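Local coordinates for protein PTS system glucose-specific EIIA component (Mycoplasma capricolum, PDB 2GPR) that accepts a phosphoryl group from phospho-HPr and passes it to the EIIB domain, in the phosphotransferase system that takes up and phosphorylates glucose, at residues 22-26 with 27-31; 76-80 with 81-85; 108-112 with 113-117. All blocks are in the same frame, centred on the assembly; numbering follows the deposited sequence.

Interaction 1 of 3, residues 22-26 with 27-31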
ATOM      1  N   ASP A  22     -10.919   8.159   4.720  1.00 27.40           N
ATOM      2  CA  ASP A  22     -11.622   8.886   5.715  1.00 32.53           C
ATOM      3  C   ASP A  22     -11.772   8.019   6.950  1.00 37.82           C
ATOM      4  O   ASP A  22     -12.000   8.497   8.058  1.00 41.75           O
ATOM      5  CB  ASP A  22     -12.968   9.416   5.182  1.00 35.31           C
ATOM      6  CG  ASP A  22     -12.990   9.531   3.671  1.00 38.35           C
ATOM      7  OD1 ASP A  22     -12.459   8.504   3.083  1.00 42.70           O
ATOM      8  OD2 ASP A  22     -13.408  10.503   3.109  1.00 36.85           O
ATOM      9  N   GLU A  23     -11.595   6.715   6.780  1.00 38.88           N
ATOM     10  CA  GLU A  23     -11.685   5.835   7.914  1.00 41.39           C
ATOM     11  C   GLU A  23     -10.346   5.645   8.613  1.00 44.81           C
ATOM     12  O   GLU A  23     -10.203   4.758   9.459  1.00 46.25           O
ATOM     13  CB  GLU A  23     -12.282   4.495   7.544  1.00 44.32           C
ATOM     14  CG  GLU A  23     -13.781   4.601   7.205  1.00 48.48           C
ATOM     15  CD  GLU A  23     -14.224   3.598   6.153  1.00 52.96           C
ATOM     16  OE1 GLU A  23     -14.126   2.350   6.563  1.00 54.33           O
ATOM     17  OE2 GLU A  23     -14.612   3.917   5.021  1.00 54.19           O
ATOM     18  N   VAL A  24      -9.361   6.474   8.238  1.00 45.73           N
ATOM     19  CA  VAL A  24      -8.010   6.448   8.793  1.00 45.10           C
ATOM     20  C   VAL A  24      -7.795   7.580   9.776  1.00 42.33           C
ATOM     21  O   VAL A  24      -8.073   8.738   9.479  1.00 41.39           O
ATOM     22  CB  VAL A  24      -6.993   6.534   7.689  1.00 46.58           C
ATOM     23  CG1 VAL A  24      -5.583   6.565   8.281  1.00 49.34           C
ATOM     24  CG2 VAL A  24      -7.185   5.393   6.710  1.00 44.53           C
ATOM     25  N   GLU A  25      -7.331   7.228  10.967  1.00 41.88           N
ATOM     26  CA  GLU A  25      -7.151   8.161  12.070  1.00 42.02           C
ATOM     27  C   GLU A  25      -5.813   8.876  12.056  1.00 40.54           C
ATOM     28  O   GLU A  25      -4.995   8.681  12.945  1.00 44.21           O
ATOM     29  CB  GLU A  25      -7.315   7.417  13.400  1.00 43.68           C
ATOM     30  CG  GLU A  25      -6.505   6.124  13.386  1.00 46.33           C
ATOM     31  CD  GLU A  25      -7.261   5.034  12.696  1.00 49.85           C
ATOM     32  OE1 GLU A  25      -8.467   4.891  13.187  1.00 50.84           O
ATOM     33  OE2 GLU A  25      -6.852   4.442  11.702  1.00 51.23           O
ATOM     34  N   ASP A  26      -5.607   9.683  11.047  1.00 34.83           N
ATOM     35  CA  ASP A  26      -4.384  10.409  10.868  1.00 30.25           C
ATOM     36  C   ASP A  26      -4.553  11.475   9.796  1.00 28.31           C
ATOM     37  O   ASP A  26      -4.674  11.161   8.612  1.00 25.55           O
ATOM     38  CB  ASP A  26      -3.265   9.463  10.469  1.00 29.43           C
ATOM     39  CG  ASP A  26      -2.030  10.182  10.052  1.00 32.28           C
ATOM     40  OD1 ASP A  26      -1.949  10.884   9.079  1.00 34.17           O
ATOM     41  OD2 ASP A  26      -1.004   9.821  10.745  1.00 34.75           O
ATOM     42  N   GLU A  27      -4.439  12.714  10.239  1.00 29.79           N
ATOM     43  CA  GLU A  27      -4.554  13.923   9.457  1.00 31.61           C
ATOM     44  C   GLU A  27      -3.961  13.797   8.073  1.00 28.18           C
ATOM     45  O   GLU A  27      -4.615  14.034   7.058  1.00 26.97           O
ATOM     46  CB  GLU A  27      -3.855  15.060  10.251  1.00 40.40           C
ATOM     47  CG  GLU A  27      -2.717  15.763   9.476  1.00 48.56           C
ATOM     48  CD  GLU A  27      -1.388  15.876  10.206  1.00 56.11           C
ATOM     49  OE1 GLU A  27      -1.214  15.509  11.362  1.00 57.64           O
ATOM     50  OE2 GLU A  27      -0.451  16.478   9.477  1.00 59.31           O
ATOM     51  N   VAL A  28      -2.699  13.380   8.033  1.00 24.33           N
ATOM     52  CA  VAL A  28      -2.006  13.266   6.782  1.00 20.46           C
ATOM     53  C   VAL A  28      -2.717  12.371   5.759  1.00 21.12           C
ATOM     54  O   VAL A  28      -2.789  12.679   4.560  1.00 19.45           O
ATOM     55  CB  VAL A  28      -0.583  12.833   6.981  1.00 17.17           C
ATOM     56  CG1 VAL A  28      -0.045  12.259   5.693  1.00 17.30           C
ATOM     57  CG2 VAL A  28       0.302  13.958   7.491  1.00 16.88           C
ATOM     58  N   PHE A  29      -3.212  11.233   6.244  1.00 25.37           N
ATOM     59  CA  PHE A  29      -3.844  10.230   5.418  1.00 24.34           C
ATOM     60  C   PHE A  29      -5.267  10.538   5.074  1.00 24.53           C
ATOM     61  O   PHE A  29      -5.628  10.634   3.917  1.00 22.79           O
ATOM     62  CB  PHE A  29      -3.704   8.851   6.038  1.00 25.84           C
ATOM     63  CG  PHE A  29      -2.269   8.402   6.058  1.00 26.12           C
ATOM     64  CD1 PHE A  29      -1.499   8.422   4.896  1.00 26.64           C
ATOM     65  CD2 PHE A  29      -1.701   7.862   7.210  1.00 27.87           C
ATOM     66  CE1 PHE A  29      -0.168   8.003   4.874  1.00 27.07           C
ATOM     67  CE2 PHE A  29      -0.387   7.410   7.210  1.00 28.06           C
ATOM     68  CZ  PHE A  29       0.383   7.494   6.050  1.00 28.29           C
ATOM     69  N   LYS A  30      -6.073  10.713   6.112  1.00 30.22           N
ATOM     70  CA  LYS A  30      -7.493  10.968   5.997  1.00 32.03           C
ATOM     71  C   LYS A  30      -7.812  12.221   5.235  1.00 37.19           C
ATOM     72  O   LYS A  30      -8.814  12.265   4.528  1.00 42.25           O
ATOM     73  CB  LYS A  30      -8.226  10.830   7.313  1.00 29.08           C
ATOM     74  CG  LYS A  30      -9.220  11.897   7.571  1.00 29.23           C
ATOM     75  CD  LYS A  30      -8.705  12.916   8.560  1.00 34.03           C
ATOM     76  CE  LYS A  30      -8.152  12.265   9.819  1.00 38.18           C
ATOM     77  NZ  LYS A  30      -7.986  13.152  11.005  1.00 38.58           N
ATOM     78  N   GLU A  31      -6.917  13.198   5.320  1.00 36.63           N
ATOM     79  CA  GLU A  31      -7.071  14.463   4.630  1.00 38.11           C
ATOM     80  C   GLU A  31      -6.501  14.436   3.240  1.00 34.08           C
ATOM     81  O   GLU A  31      -6.591  15.400   2.507  1.00 31.31           O
ATOM     82  CB  GLU A  31      -6.398  15.604   5.398  1.00 46.04           C
ATOM     83  CG  GLU A  31      -7.323  16.317   6.369  1.00 54.19           C
ATOM     84  CD  GLU A  31      -6.723  16.666   7.674  1.00 62.43           C
ATOM     85  OE1 GLU A  31      -6.089  17.828   7.641  1.00 64.23           O
ATOM     86  OE2 GLU A  31      -6.699  15.876   8.621  1.00 65.61           O
TER

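Interaction 2 of 3, residues 76-80 with 81-85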
ATOM      1  N   LEU A  76       2.257   4.604  -2.686  1.00 22.47           N
ATOM      2  CA  LEU A  76       2.804   4.266  -1.390  1.00 22.09           C
ATOM      3  C   LEU A  76       1.925   3.301  -0.541  1.00 23.26           C
ATOM      4  O   LEU A  76       0.722   3.509  -0.334  1.00 27.47           O
ATOM      5  CB  LEU A  76       3.194   5.560  -0.640  1.00 21.49           C
ATOM      6  CG  LEU A  76       3.740   5.386   0.764  1.00 21.10           C
ATOM      7  CD1 LEU A  76       5.257   5.392   0.734  1.00 21.54           C
ATOM      8  CD2 LEU A  76       3.287   6.583   1.589  1.00 20.59           C
ATOM      9  N   LEU A  77       2.552   2.226  -0.068  1.00 20.43           N
ATOM     10  CA  LEU A  77       2.006   1.253   0.866  1.00 18.41           C
ATOM     11  C   LEU A  77       2.640   1.606   2.220  1.00 19.18           C
ATOM     12  O   LEU A  77       3.858   1.682   2.344  1.00 22.29           O
ATOM     13  CB  LEU A  77       2.443  -0.191   0.493  1.00 18.77           C
ATOM     14  CG  LEU A  77       1.688  -1.372   1.116  1.00 15.32           C
ATOM     15  CD1 LEU A  77       2.657  -2.453   1.558  1.00 14.91           C
ATOM     16  CD2 LEU A  77       0.618  -1.044   2.170  1.00 11.15           C
ATOM     17  N   HIS A  78       1.814   1.846   3.219  1.00 16.85           N
ATOM     18  CA  HIS A  78       2.264   2.246   4.489  1.00 18.14           C
ATOM     19  C   HIS A  78       1.582   1.451   5.538  1.00 21.11           C
ATOM     20  O   HIS A  78       0.398   1.641   5.731  1.00 23.78           O
ATOM     21  CB  HIS A  78       1.898   3.693   4.613  1.00 21.41           C
ATOM     22  CG  HIS A  78       2.355   4.303   5.886  1.00 24.48           C
ATOM     23  ND1 HIS A  78       1.804   3.906   7.100  1.00 24.72           N
ATOM     24  CD2 HIS A  78       3.237   5.324   6.113  1.00 22.43           C
ATOM     25  CE1 HIS A  78       2.348   4.680   8.021  1.00 23.50           C
ATOM     26  NE2 HIS A  78       3.226   5.524   7.472  1.00 22.05           N
ATOM     27  N   ILE A  79       2.305   0.485   6.149  1.00 21.34           N
ATOM     28  CA  ILE A  79       1.695  -0.365   7.114  1.00 21.82           C
ATOM     29  C   ILE A  79       1.358   0.360   8.376  1.00 24.32           C
ATOM     30  O   ILE A  79       2.233   0.950   8.991  1.00 26.54           O
ATOM     31  CB  ILE A  79       2.464  -1.628   7.411  1.00 22.46           C
ATOM     32  CG1 ILE A  79       2.613  -2.430   6.131  1.00 25.76           C
ATOM     33  CG2 ILE A  79       1.690  -2.455   8.474  1.00 16.91           C
ATOM     34  CD1 ILE A  79       3.759  -1.959   5.275  1.00 29.11           C
ATOM     35  N   GLY A  80       0.068   0.271   8.783  1.00 25.50           N
ATOM     36  CA  GLY A  80      -0.446   0.897  10.005  1.00 23.58           C
ATOM     37  C   GLY A  80      -0.194   2.408  10.073  1.00 23.42           C
ATOM     38  O   GLY A  80      -0.065   3.101   9.083  1.00 26.67           O
ATOM     39  N   LEU A  81      -0.130   2.892  11.277  1.00 21.99           N
ATOM     40  CA  LEU A  81       0.079   4.268  11.596  1.00 23.88           C
ATOM     41  C   LEU A  81       1.231   4.341  12.653  1.00 29.45           C
ATOM     42  O   LEU A  81       1.392   3.439  13.483  1.00 29.65           O
ATOM     43  CB  LEU A  81      -1.253   4.851  12.145  1.00 21.60           C
ATOM     44  CG  LEU A  81      -2.180   5.509  11.112  1.00 20.22           C
ATOM     45  CD1 LEU A  81      -2.148   4.828   9.757  1.00 19.89           C
ATOM     46  CD2 LEU A  81      -3.608   5.510  11.610  1.00 18.40           C
ATOM     47  N   ASP A  82       2.073   5.398  12.577  1.00 32.18           N
ATOM     48  CA  ASP A  82       3.228   5.670  13.474  1.00 33.48           C
ATOM     49  C   ASP A  82       4.341   4.662  13.489  1.00 33.68           C
ATOM     50  O   ASP A  82       5.332   4.868  14.165  1.00 34.80           O
ATOM     51  CB  ASP A  82       2.938   6.218  14.893  1.00 34.53           C
ATOM     52  CG  ASP A  82       2.839   7.709  14.948  1.00 37.92           C
ATOM     53  OD1 ASP A  82       2.929   8.430  13.950  1.00 38.84           O
ATOM     54  OD2 ASP A  82       2.565   8.150  16.166  1.00 38.83           O
ATOM     55  N   THR A  83       4.164   3.588  12.765  1.00 34.28           N
ATOM     56  CA  THR A  83       5.144   2.515  12.641  1.00 34.47           C
ATOM     57  C   THR A  83       6.640   2.926  12.504  1.00 35.33           C
ATOM     58  O   THR A  83       7.519   2.114  12.828  1.00 36.11           O
ATOM     59  CB  THR A  83       4.703   1.641  11.475  1.00 34.50           C
ATOM     60  OG1 THR A  83       4.254   2.490  10.418  1.00 35.30           O
ATOM     61  CG2 THR A  83       3.543   0.789  11.948  1.00 33.13           C
ATOM     62  N   VAL A  84       6.950   4.176  12.011  1.00 33.81           N
ATOM     63  CA  VAL A  84       8.338   4.647  11.926  1.00 28.72           C
ATOM     64  C   VAL A  84       8.976   4.636  13.331  1.00 26.80           C
ATOM     65  O   VAL A  84      10.147   4.382  13.527  1.00 27.97           O
ATOM     66  CB  VAL A  84       8.458   6.029  11.293  1.00 27.51           C
ATOM     67  CG1 VAL A  84       8.049   7.085  12.301  1.00 27.19           C
ATOM     68  CG2 VAL A  84       9.906   6.291  10.871  1.00 27.70           C
ATOM     69  N   SER A  85       8.144   4.900  14.305  1.00 26.57           N
ATOM     70  CA  SER A  85       8.477   4.915  15.697  1.00 27.64           C
ATOM     71  C   SER A  85       9.069   3.613  16.200  1.00 29.94           C
ATOM     72  O   SER A  85       9.752   3.606  17.212  1.00 31.90           O
ATOM     73  CB  SER A  85       7.194   4.997  16.430  1.00 26.87           C
ATOM     74  OG  SER A  85       6.492   3.779  16.190  1.00 26.56           O
TER

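Interaction 3 of 3, residues 108-112 with 113-117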
ATOM      1  N   VAL A 108       7.084  -7.571   2.934  1.00 23.66           N
ATOM      2  CA  VAL A 108       7.503  -7.801   4.276  1.00 25.80           C
ATOM      3  C   VAL A 108       6.477  -8.634   5.079  1.00 25.04           C
ATOM      4  O   VAL A 108       5.330  -8.871   4.662  1.00 22.99           O
ATOM      5  CB  VAL A 108       7.709  -6.436   4.918  1.00 24.80           C
ATOM      6  CG1 VAL A 108       6.372  -5.762   4.880  1.00 25.28           C
ATOM      7  CG2 VAL A 108       8.255  -6.489   6.349  1.00 23.24           C
ATOM      8  N   THR A 109       6.924  -9.074   6.248  1.00 22.27           N
ATOM      9  CA  THR A 109       6.066  -9.784   7.135  1.00 24.49           C
ATOM     10  C   THR A 109       6.003  -9.026   8.454  1.00 26.50           C
ATOM     11  O   THR A 109       7.035  -8.703   9.062  1.00 27.67           O
ATOM     12  CB  THR A 109       6.449 -11.267   7.287  1.00 26.30           C
ATOM     13  OG1 THR A 109       6.782 -11.785   6.008  1.00 25.38           O
ATOM     14  CG2 THR A 109       5.298 -12.075   7.947  1.00 26.58           C
ATOM     15  N   VAL A 110       4.783  -8.649   8.848  1.00 26.55           N
ATOM     16  CA  VAL A 110       4.603  -7.867  10.070  1.00 26.95           C
ATOM     17  C   VAL A 110       4.005  -8.596  11.258  1.00 26.47           C
ATOM     18  O   VAL A 110       2.931  -9.174  11.182  1.00 22.88           O
ATOM     19  CB  VAL A 110       3.759  -6.642   9.828  1.00 24.41           C
ATOM     20  CG1 VAL A 110       3.733  -5.804  11.095  1.00 21.94           C
ATOM     21  CG2 VAL A 110       4.357  -5.853   8.689  1.00 25.45           C
ATOM     22  N   ASP A 111       4.636  -8.453  12.405  1.00 29.74           N
ATOM     23  CA  ASP A 111       4.034  -9.030  13.569  1.00 32.96           C
ATOM     24  C   ASP A 111       2.898  -8.151  13.957  1.00 34.58           C
ATOM     25  O   ASP A 111       3.019  -7.404  14.934  1.00 35.50           O
ATOM     26  CB  ASP A 111       4.989  -9.158  14.734  1.00 35.26           C
ATOM     27  CG  ASP A 111       4.452  -9.983  15.864  1.00 39.12           C
ATOM     28  OD1 ASP A 111       3.181  -9.865  16.101  1.00 38.52           O
ATOM     29  OD2 ASP A 111       5.174 -10.558  16.630  1.00 43.93           O
ATOM     30  N   LEU A 112       1.795  -8.327  13.245  1.00 34.00           N
ATOM     31  CA  LEU A 112       0.594  -7.582  13.468  1.00 33.79           C
ATOM     32  C   LEU A 112       0.160  -7.559  14.912  1.00 37.26           C
ATOM     33  O   LEU A 112      -0.175  -6.471  15.426  1.00 36.99           O
ATOM     34  CB  LEU A 112      -0.536  -7.981  12.507  1.00 31.86           C
ATOM     35  CG  LEU A 112      -0.823  -6.895  11.478  1.00 32.00           C
ATOM     36  CD1 LEU A 112       0.473  -6.400  10.867  1.00 31.04           C
ATOM     37  CD2 LEU A 112      -1.791  -7.394  10.393  1.00 32.84           C
ATOM     38  N   LYS A 113       0.166  -8.743  15.585  1.00 40.13           N
ATOM     39  CA  LYS A 113      -0.223  -8.789  16.996  1.00 42.16           C
ATOM     40  C   LYS A 113       0.619  -7.872  17.827  1.00 43.19           C
ATOM     41  O   LYS A 113       0.104  -7.161  18.666  1.00 46.27           O
ATOM     42  CB  LYS A 113      -0.203 -10.151  17.637  1.00 45.64           C
ATOM     43  CG  LYS A 113      -0.357 -10.082  19.165  1.00 48.80           C
ATOM     44  CD  LYS A 113      -0.431 -11.459  19.855  1.00 51.69           C
ATOM     45  CE  LYS A 113      -0.394 -11.400  21.380  1.00 53.10           C
ATOM     46  NZ  LYS A 113      -1.652 -10.937  22.011  1.00 53.16           N
ATOM     47  N   SER A 114       1.917  -7.893  17.620  1.00 40.94           N
ATOM     48  CA  SER A 114       2.744  -7.013  18.408  1.00 39.99           C
ATOM     49  C   SER A 114       2.518  -5.571  18.052  1.00 37.50           C
ATOM     50  O   SER A 114       2.085  -4.774  18.875  1.00 38.08           O
ATOM     51  CB  SER A 114       4.189  -7.397  18.305  1.00 43.20           C
ATOM     52  OG  SER A 114       4.277  -8.814  18.388  1.00 43.59           O
ATOM     53  N   VAL A 115       2.789  -5.256  16.805  1.00 35.79           N
ATOM     54  CA  VAL A 115       2.639  -3.905  16.290  1.00 32.74           C
ATOM     55  C   VAL A 115       1.353  -3.233  16.670  1.00 38.94           C
ATOM     56  O   VAL A 115       1.329  -2.044  16.970  1.00 39.09           O
ATOM     57  CB  VAL A 115       2.769  -3.903  14.804  1.00 23.41           C
ATOM     58  CG1 VAL A 115       2.857  -2.484  14.343  1.00 21.49           C
ATOM     59  CG2 VAL A 115       4.033  -4.641  14.438  1.00 23.17           C
ATOM     60  N   ALA A 116       0.282  -4.005  16.629  1.00 46.40           N
ATOM     61  CA  ALA A 116      -1.062  -3.520  16.911  1.00 52.22           C
ATOM     62  C   ALA A 116      -1.209  -2.800  18.274  1.00 57.67           C
ATOM     63  O   ALA A 116      -2.090  -1.935  18.465  1.00 59.21           O
ATOM     64  CB  ALA A 116      -2.069  -4.651  16.728  1.00 52.38           C
ATOM     65  N   LYS A 117      -0.345  -3.163  19.239  1.00 60.41           N
ATOM     66  CA  LYS A 117      -0.386  -2.555  20.575  1.00 61.70           C
ATOM     67  C   LYS A 117       0.500  -1.331  20.682  1.00 61.34           C
ATOM     68  O   LYS A 117       0.169  -0.333  21.349  1.00 62.47           O
ATOM     69  CB  LYS A 117      -0.135  -3.543  21.706  1.00 62.11           C
ATOM     70  CG  LYS A 117       0.928  -4.593  21.414  1.00 62.60           C
ATOM     71  CD  LYS A 117       2.326  -4.136  21.808  1.00 63.60           C
ATOM     72  CE  LYS A 117       3.162  -5.208  22.518  1.00 62.25           C
ATOM     73  NZ  LYS A 117       4.007  -4.665  23.614  1.00 59.89           N
TER

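Interaction 1 of 3, residues 22-26 with 27-31
Asp26 O and Lys30 N close the first full turn of the short helix 27-30 through a backbone hydrogen bond of 2.9 Å, and the chain enters this turn from a loop that bends through an inverse gamma turn centred on Glu25. The motif is an aspartate N-cap. With CG anti to the backbone N (chi1 171°), the Asp26 carboxylate folds back over the helix start, where OD1 accepts from Phe29 N at 3.1 Å. The amide comes to the anti side of OD1, 23° out of the carboxylate plane. The same N-H also makes a weak bond to Asp26 O, so the main chain and side chain of one residue share it. A negative group at this helix end would be favoured by the helix dipole.

The carboxylate also lies beside the Phe29 ring, the two planes 37° apart, with Asp26 OD1 3.6 Å from Phe29 CD2. Val28 CG1 sits over one face of this ring, offset toward its rim. Val24 CG1 meets Phe29 CB at 3.7 Å, the two side chains running obliquely. The ring packs edge-to-face with His78, probably the phosphorylated histidine as in related EIIA domains, and thus ties the capped turn to that site. The Lys30 chain, bent twice, curls back over the loop until its CE lies 3.5 Å from Val24 O.

Interaction 2 of 3, residues 76-80 with 81-85
Thr83 OG1 donates to Ile79 O at 2.9 Å, across the turn that follows strand 74-78 of the EIIA beta sandwich and carries the chain into a 3-10 segment. The hydroxyl approaches almost straight in line with the carbonyl, at a C=O...O angle of 177°. It can do so because OG1 stands between the backbone N and the carbonyl carbon of its own residue, facing the strand end.

Between the partners lies Gly80, whose positive phi of 56° suits a residue without a side chain. Its carbonyl turns back to His78, and ND1 donates to Gly80 O in a weak, bent bond of 2.8 Å. Gly80 C lies in the ring plane at its edge; together with this weak bond it may bias the rotation of the imidazole. His78 is probably the tele-phosphohistidine intermediate, with NE2 the tele nitrogen, so ND1 is engaged by the turn on the far side of the ring. Thr83 also touches His63, which is probably important for phospho-donor activity. Where the 3-10 segment starts, Asp82 O accepts from Ser85 N and Ser85 OG, one on each side of the carbonyl plane. At the ring edge, His78 CE1 lies 4.3 Å from Leu81 CA.

Interaction 3 of 3, residues 108-112 with 113-117
An aspartate N-cap marks the passage from strand 106-110 into helix 112-118, at one border of the EIIA beta sandwich, and Asp111 and Ser114 are the residues that meet there. Asp111 is also the centre of an inverse gamma turn, with Leu112 N weakly bonded to Val110 O, which swings the chain out of the strand and into the helix within a single residue.

The capping bond runs from Ser114 N to Asp111 OD1, 2.8 Å long and nearly straight at 164°. The amide meets OD1 from well above the carboxylate plane, 52° out of it. Asp111 reaches this place with CG anti to its main-chain nitrogen (chi1 -169°), which lays the carboxylate across the mouth of the helix. Lys113 CB packs against the carboxylate, 3.7 Å from Asp111 OD1. The main chain completes the first turns: Val115 N donates to Asp111 O at 2.9 Å and Ala116 N to Leu112 O at 2.8 Å. Asp111 therefore holds two successive amides, one with its side chain and the other with its carbonyl.

On the inner side the join is apolar. Leu112 packs against Asn45 and Ile122, Val110 against Phe91, and Val115 against Leu86, so the helix start rests on strand 91-93 and on loops. The side chain of Val110 lies about 7 Å from that of His63, a residue probably important for phospho-donor activity. Val110 and Val115 cross at about a right angle, and the methyl groups that meet are Val110 CG1 and Val115 CG2, 3.6 Å apart.

In the fold
Three local turns lie at or near the probable active site. Interaction 1 is a surface contact, interaction 2 is buried and carries the probable active-site histidine, and interaction 3 is partly buried at the sandwich border. Interactions 1 and 3 both cap a helix with an aspartate, but the inverse gamma turn centres on the residue before the cap in the first and on the cap itself in the second. Those aspartates accept from backbone amides, whereas in interaction 2 a threonine hydroxyl donates to a backbone carbonyl. Interaction 2 touches both others: Leu81 CD2 packs 4.0 Å from Val24 CG1, and Thr83 CG2 lies 4.1 Å from Val115 CG1. Interactions 1 and 3 do not touch.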